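Long-range contact in synaptic vesicle membrane protein VAT-1 homolog-like (Homo sapiens, PDB 4A27), which is probably a zinc-type alcohol dehydrogenase family oxidoreductase of the quinone oxidoreductase subfamily, although its own reaction and substrate remain undefined: residues Asn168-His180 and Val187-Val201. Numbering follows the deposited sequence.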
loop_
_atom_site.group_PDB
_atom_site.type_symbol
_atom_site.label_atom_id
_atom_site.label_comp_id
_atom_site.label_asym_id
_atom_site.label_seq_id
_atom_site.Cartn_x
_atom_site.Cartn_y
_atom_site.Cartn_z
ATOM N N ASN A 168 -15.261 -13.500 -2.103
ATOM C CA ASN A 168 -14.735 -14.158 -0.921
ATOM C C ASN A 168 -13.955 -13.197 -0.035
ATOM O O ASN A 168 -12.867 -13.520 0.450
ATOM C CB ASN A 168 -13.864 -15.377 -1.296
ATOM C CG ASN A 168 -14.522 -16.262 -2.342
ATOM O OD1 ASN A 168 -15.606 -16.787 -2.122
ATOM N ND2 ASN A 168 -13.880 -16.401 -3.495
ATOM N N VAL A 169 -14.517 -12.021 0.210
ATOM C CA VAL A 169 -13.860 -11.089 1.116
ATOM C C VAL A 169 -14.562 -11.128 2.417
ATOM O O VAL A 169 -15.773 -10.966 2.455
ATOM C CB VAL A 169 -13.794 -9.685 0.504
ATOM C CG1 VAL A 169 -13.340 -8.618 1.512
ATOM C CG2 VAL A 169 -12.774 -9.747 -0.637
ATOM N N THR A 170 -13.806 -11.319 3.503
ATOM C CA THR A 170 -14.395 -11.388 4.833
ATOM C C THR A 170 -14.275 -10.042 5.529
ATOM O O THR A 170 -13.174 -9.541 5.741
ATOM C CB THR A 170 -13.720 -12.500 5.673
ATOM O OG1 THR A 170 -13.851 -13.734 4.981
ATOM C CG2 THR A 170 -14.339 -12.647 7.040
ATOM N N VAL A 171 -15.420 -9.466 5.873
ATOM C CA VAL A 171 -15.483 -8.142 6.471
ATOM C C VAL A 171 -15.846 -8.292 7.939
ATOM O O VAL A 171 -16.878 -8.881 8.296
ATOM C CB VAL A 171 -16.524 -7.257 5.747
ATOM C CG1 VAL A 171 -16.554 -5.805 6.319
ATOM C CG2 VAL A 171 -16.300 -7.278 4.174
ATOM N N PHE A 172 -14.979 -7.772 8.771
ATOM C CA PHE A 172 -15.180 -7.698 10.192
ATOM C C PHE A 172 -15.552 -6.258 10.487
ATOM O O PHE A 172 -14.878 -5.331 10.003
ATOM C CB PHE A 172 -13.882 -8.058 10.913
ATOM C CG PHE A 172 -13.452 -9.507 10.744
ATOM C CD1 PHE A 172 -13.940 -10.481 11.597
ATOM C CD2 PHE A 172 -12.587 -9.895 9.746
ATOM C CE1 PHE A 172 -13.544 -11.810 11.457
ATOM C CE2 PHE A 172 -12.186 -11.208 9.593
ATOM C CZ PHE A 172 -12.679 -12.180 10.464
ATOM N N GLY A 173 -16.663 -6.069 11.212
ATOM C CA GLY A 173 -17.095 -4.760 11.628
ATOM C C GLY A 173 -17.150 -4.640 13.144
ATOM O O GLY A 173 -17.333 -5.634 13.840
ATOM N N THR A 174 -16.924 -3.431 13.649
ATOM C CA THR A 174 -17.300 -3.075 15.021
ATOM C C THR A 174 -18.391 -1.982 15.005
ATOM O O THR A 174 -18.407 -1.121 14.121
ATOM C CB THR A 174 -16.086 -2.614 15.843
ATOM O OG1 THR A 174 -15.569 -1.407 15.305
ATOM C CG2 THR A 174 -14.992 -3.688 15.837
ATOM N N ALA A 175 -19.279 -2.030 15.998
ATOM C CA ALA A 175 -20.389 -1.093 16.154
ATOM C C ALA A 175 -21.061 -1.289 17.534
ATOM O O ALA A 175 -21.020 -2.387 18.097
ATOM C CB ALA A 175 -21.409 -1.303 15.076
ATOM N N SER A 176 -21.711 -0.247 18.046
ATOM C CA SER A 176 -22.472 -0.341 19.303
ATOM C C SER A 176 -23.602 -1.357 19.161
ATOM O O SER A 176 -24.240 -1.440 18.101
ATOM C CB SER A 176 -23.029 1.025 19.695
ATOM O OG SER A 176 -21.973 1.908 20.037
ATOM N N THR A 177 -23.853 -2.122 20.222
ATOM C CA THR A 177 -24.704 -3.322 20.123
ATOM C C THR A 177 -26.166 -3.042 19.747
ATOM O O THR A 177 -26.837 -3.903 19.131
ATOM C CB THR A 177 -24.660 -4.210 21.409
ATOM O OG1 THR A 177 -23.313 -4.324 21.874
ATOM C CG2 THR A 177 -25.195 -5.620 21.127
ATOM N N PHE A 178 -26.669 -1.857 20.103
ATOM C CA PHE A 178 -28.019 -1.443 19.652
ATOM C C PHE A 178 -28.107 -1.273 18.129
ATOM O O PHE A 178 -29.195 -1.283 17.573
ATOM C CB PHE A 178 -28.533 -0.176 20.375
ATOM C CG PHE A 178 -27.860 1.115 19.959
ATOM C CD1 PHE A 178 -28.358 1.866 18.901
ATOM C CD2 PHE A 178 -26.769 1.609 20.669
ATOM C CE1 PHE A 178 -27.740 3.069 18.521
ATOM C CE2 PHE A 178 -26.149 2.809 20.304
ATOM C CZ PHE A 178 -26.630 3.536 19.226
ATOM N N LYS A 179 -26.974 -1.140 17.447
ATOM C CA LYS A 179 -26.988 -1.071 15.988
ATOM C C LYS A 179 -26.973 -2.439 15.310
ATOM O O LYS A 179 -27.339 -2.517 14.131
ATOM C CB LYS A 179 -25.825 -0.227 15.461
ATOM C CG LYS A 179 -25.906 1.248 15.856
ATOM C CD LYS A 179 -24.747 2.039 15.280
ATOM C CE LYS A 179 -24.777 3.484 15.730
ATOM N NZ LYS A 179 -23.460 4.116 15.557
ATOM N N HIS A 180 -26.586 -3.496 16.046
ATOM C CA HIS A 180 -26.203 -4.785 15.446
ATOM C C HIS A 180 -27.326 -5.421 14.620
ATOM O O HIS A 180 -27.056 -5.964 13.550
ATOM C CB HIS A 180 -25.659 -5.779 16.501
ATOM C CG HIS A 180 -24.278 -5.442 17.018
ATOM N ND1 HIS A 180 -23.476 -6.353 17.684
ATOM C CD2 HIS A 180 -23.554 -4.291 16.937
ATOM C CE1 HIS A 180 -22.331 -5.766 18.017
ATOM N NE2 HIS A 180 -22.353 -4.514 17.568
ATOM N N VAL A 187 -22.168 -7.040 7.037
ATOM C CA VAL A 187 -20.789 -7.518 7.212
ATOM C C VAL A 187 -20.784 -9.037 7.499
ATOM O O VAL A 187 -21.830 -9.612 7.664
ATOM C CB VAL A 187 -20.137 -6.724 8.336
ATOM C CG1 VAL A 187 -20.274 -5.205 8.052
ATOM C CG2 VAL A 187 -20.755 -7.092 9.675
ATOM N N THR A 188 -19.634 -9.703 7.492
ATOM C CA THR A 188 -19.613 -11.152 7.747
ATOM C C THR A 188 -19.691 -11.474 9.241
ATOM O O THR A 188 -20.367 -12.429 9.655
ATOM C CB THR A 188 -18.363 -11.848 7.178
ATOM O OG1 THR A 188 -18.001 -11.285 5.905
ATOM C CG2 THR A 188 -18.616 -13.403 7.057
ATOM N N HIS A 189 -18.958 -10.700 10.034
ATOM C CA HIS A 189 -18.939 -10.837 11.484
ATOM C C HIS A 189 -18.937 -9.436 12.085
ATOM O O HIS A 189 -18.172 -8.584 11.652
ATOM C CB HIS A 189 -17.698 -11.599 11.964
ATOM C CG HIS A 189 -17.587 -12.968 11.378
ATOM N ND1 HIS A 189 -16.628 -13.305 10.447
ATOM C CD2 HIS A 189 -18.339 -14.080 11.564
ATOM C CE1 HIS A 189 -16.780 -14.572 10.100
ATOM N NE2 HIS A 189 -17.818 -15.062 10.755
ATOM N N LEU A 190 -19.765 -9.233 13.102
ATOM C CA LEU A 190 -19.944 -7.939 13.735
ATOM C C LEU A 190 -19.613 -8.046 15.217
ATOM O O LEU A 190 -20.066 -8.969 15.879
ATOM C CB LEU A 190 -21.401 -7.473 13.534
ATOM C CG LEU A 190 -21.744 -6.014 13.791
ATOM C CD1 LEU A 190 -20.977 -5.070 12.854
ATOM C CD2 LEU A 190 -23.261 -5.760 13.689
ATOM N N PHE A 191 -18.840 -7.092 15.736
ATOM C CA PHE A 191 -18.407 -7.126 17.121
ATOM C C PHE A 191 -18.722 -5.855 17.882
ATOM O O PHE A 191 -18.901 -4.768 17.316
ATOM C CB PHE A 191 -16.910 -7.426 17.206
ATOM C CG PHE A 191 -16.542 -8.730 16.595
ATOM C CD1 PHE A 191 -17.187 -9.900 16.988
ATOM C CD2 PHE A 191 -15.583 -8.804 15.610
ATOM C CE1 PHE A 191 -16.862 -11.120 16.415
ATOM C CE2 PHE A 191 -15.251 -10.027 15.037
ATOM C CZ PHE A 191 -15.892 -11.175 15.431
ATOM N N ASP A 192 -18.799 -6.012 19.191
ATOM C CA ASP A 192 -19.115 -4.921 20.058
ATOM C C ASP A 192 -17.889 -4.075 20.159
ATOM O O ASP A 192 -16.794 -4.555 20.469
ATOM C CB ASP A 192 -19.521 -5.418 21.439
ATOM C CG ASP A 192 -19.986 -4.287 22.343
ATOM O OD1 ASP A 192 -19.379 -3.185 22.318
ATOM O OD2 ASP A 192 -20.965 -4.501 23.072
ATOM N N ARG A 193 -18.112 -2.801 19.878
ATOM C CA ARG A 193 -17.098 -1.758 19.865
ATOM C C ARG A 193 -16.312 -1.776 21.160
ATOM O O ARG A 193 -15.107 -1.907 21.146
ATOM C CB ARG A 193 -17.839 -0.427 19.703
ATOM C CG ARG A 193 -17.040 0.741 19.240
ATOM C CD ARG A 193 -17.997 1.830 18.741
ATOM N NE ARG A 193 -18.968 2.204 19.768
ATOM C CZ ARG A 193 -18.736 3.062 20.768
ATOM N NH1 ARG A 193 -17.551 3.668 20.882
ATOM N NH2 ARG A 193 -19.695 3.323 21.667
ATOM N N ASN A 194 -17.036 -1.720 22.276
ATOM C CA ASN A 194 -16.443 -1.625 23.620
ATOM C C ASN A 194 -15.996 -2.939 24.271
ATOM O O ASN A 194 -15.471 -2.923 25.380
ATOM C CB ASN A 194 -17.443 -0.948 24.553
ATOM C CG ASN A 194 -17.808 0.440 24.097
ATOM O OD1 ASN A 194 -18.966 0.704 23.787
ATOM N ND2 ASN A 194 -16.814 1.341 24.039
ATOM N N ALA A 195 -16.229 -4.067 23.600
ATOM C CA ALA A 195 -15.721 -5.358 24.046
ATOM C C ALA A 195 -14.243 -5.417 23.673
ATOM O O ALA A 195 -13.635 -4.373 23.426
ATOM C CB ALA A 195 -16.494 -6.482 23.381
ATOM N N ASP A 196 -13.650 -6.613 23.653
ATOM C CA ASP A 196 -12.288 -6.778 23.117
ATOM C C ASP A 196 -12.307 -7.664 21.880
ATOM O O ASP A 196 -11.886 -8.822 21.877
ATOM C CB ASP A 196 -11.296 -7.261 24.182
ATOM C CG ASP A 196 -10.601 -6.111 24.894
ATOM O OD1 ASP A 196 -10.559 -4.993 24.334
ATOM O OD2 ASP A 196 -10.080 -6.323 26.007
ATOM N N TYR A 197 -12.838 -7.058 20.830
ATOM C CA TYR A 197 -12.934 -7.628 19.495
ATOM C C TYR A 197 -11.626 -8.236 18.976
ATOM O O TYR A 197 -11.661 -9.210 18.216
ATOM C CB TYR A 197 -13.448 -6.543 18.518
ATOM C CG TYR A 197 -12.560 -5.307 18.460
ATOM C CD1 TYR A 197 -11.449 -5.265 17.616
ATOM C CD2 TYR A 197 -12.807 -4.202 19.266
ATOM C CE1 TYR A 197 -10.616 -4.160 17.580
ATOM C CE2 TYR A 197 -11.977 -3.085 19.231
ATOM C CZ TYR A 197 -10.887 -3.074 18.390
ATOM O OH TYR A 197 -10.052 -1.977 18.342
ATOM N N VAL A 198 -10.482 -7.670 19.368
ATOM C CA VAL A 198 -9.173 -8.195 18.921
ATOM C C VAL A 198 -9.127 -9.712 19.089
ATOM O O VAL A 198 -8.806 -10.444 18.148
ATOM C CB VAL A 198 -7.993 -7.534 19.686
ATOM C CG1 VAL A 198 -6.660 -8.255 19.380
ATOM C CG2 VAL A 198 -7.915 -6.043 19.361
ATOM N N GLN A 199 -9.479 -10.176 20.288
ATOM C CA GLN A 199 -9.563 -11.607 20.566
ATOM C C GLN A 199 -10.650 -12.259 19.713
ATOM O O GLN A 199 -10.416 -13.311 19.091
ATOM C CB GLN A 199 -9.846 -11.844 22.050
ATOM C CG GLN A 199 -8.830 -11.182 22.998
ATOM C CD GLN A 199 -9.490 -10.388 24.124
ATOM O OE1 GLN A 199 -10.708 -10.184 24.138
ATOM N NE2 GLN A 199 -8.679 -9.933 25.073
ATOM N N GLU A 200 -11.812 -11.610 19.645
ATOM C CA GLU A 200 -12.942 -12.128 18.877
ATOM C C GLU A 200 -12.607 -12.292 17.403
ATOM O O GLU A 200 -12.971 -13.297 16.793
ATOM C CB GLU A 200 -14.184 -11.249 19.071
ATOM N N VAL A 201 -11.901 -11.319 16.825
ATOM C CA VAL A 201 -11.400 -11.439 15.439
ATOM C C VAL A 201 -10.380 -12.563 15.357
ATOM O O VAL A 201 -10.431 -13.408 14.454
ATOM C CB VAL A 201 -10.725 -10.118 14.927
ATOM C CG1 VAL A 201 -10.010 -10.355 13.561
ATOM C CG2 VAL A 201 -11.744 -8.967 14.825
#
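Phe172, Gly173 and Thr174 pair in parallel with His189, Leu190 and Phe191, joining strand 170-175 to strand 189-192, an edge strand of the six-stranded parallel sheet within this chain. Gly173 sits at the centre: its N donates to His189 O (3.0 Å), and its O accepts from Phe191 N (2.8 Å). Having no side chain, it leaves its backbone bare for Leu190 CD1, 3.8 Å from Gly173 O. Ala175 N continues the pattern to Phe191 O. Val171 O takes both Thr188 N and His189 N, while Val171 N reaches Thr188 OG1 at 3.2 Å, the hydroxyl standing in for a backbone carbonyl. Helix 180-183 links the strands, making a beta-alpha-beta unit of the Rossmann-like domain expected of this dehydrogenase family.

Aromatic side chains gather on the face that helix 197-204 covers. The Phe172 and His189 rings are near parallel (28°) but slid apart, barely overlapping, while Phe191 CE2 comes to the edge of the Phe172 ring, 3.7 Å from Phe172 CD1, and Val201 CG1 lies over one face. Farther along, the Thr174 methyl CG2 packs on the Tyr197 ring. On the other face, His180 is sandwiched between Thr177 CA and Leu190 CD2. Leu190 CG is anti to the backbone N (chi1 -165°), placing its branched end against this ring. His180 NE2 also donates to Ala175 O from above the carbonyl plane, which helps to hold the ring's rotation. Arg193 grips Ser176 OG side-on through NE (3.0 Å) and NH2 (3.1 Å), the bend at chi3 (56°) helping turn the guanidinium edge to the hydroxyl.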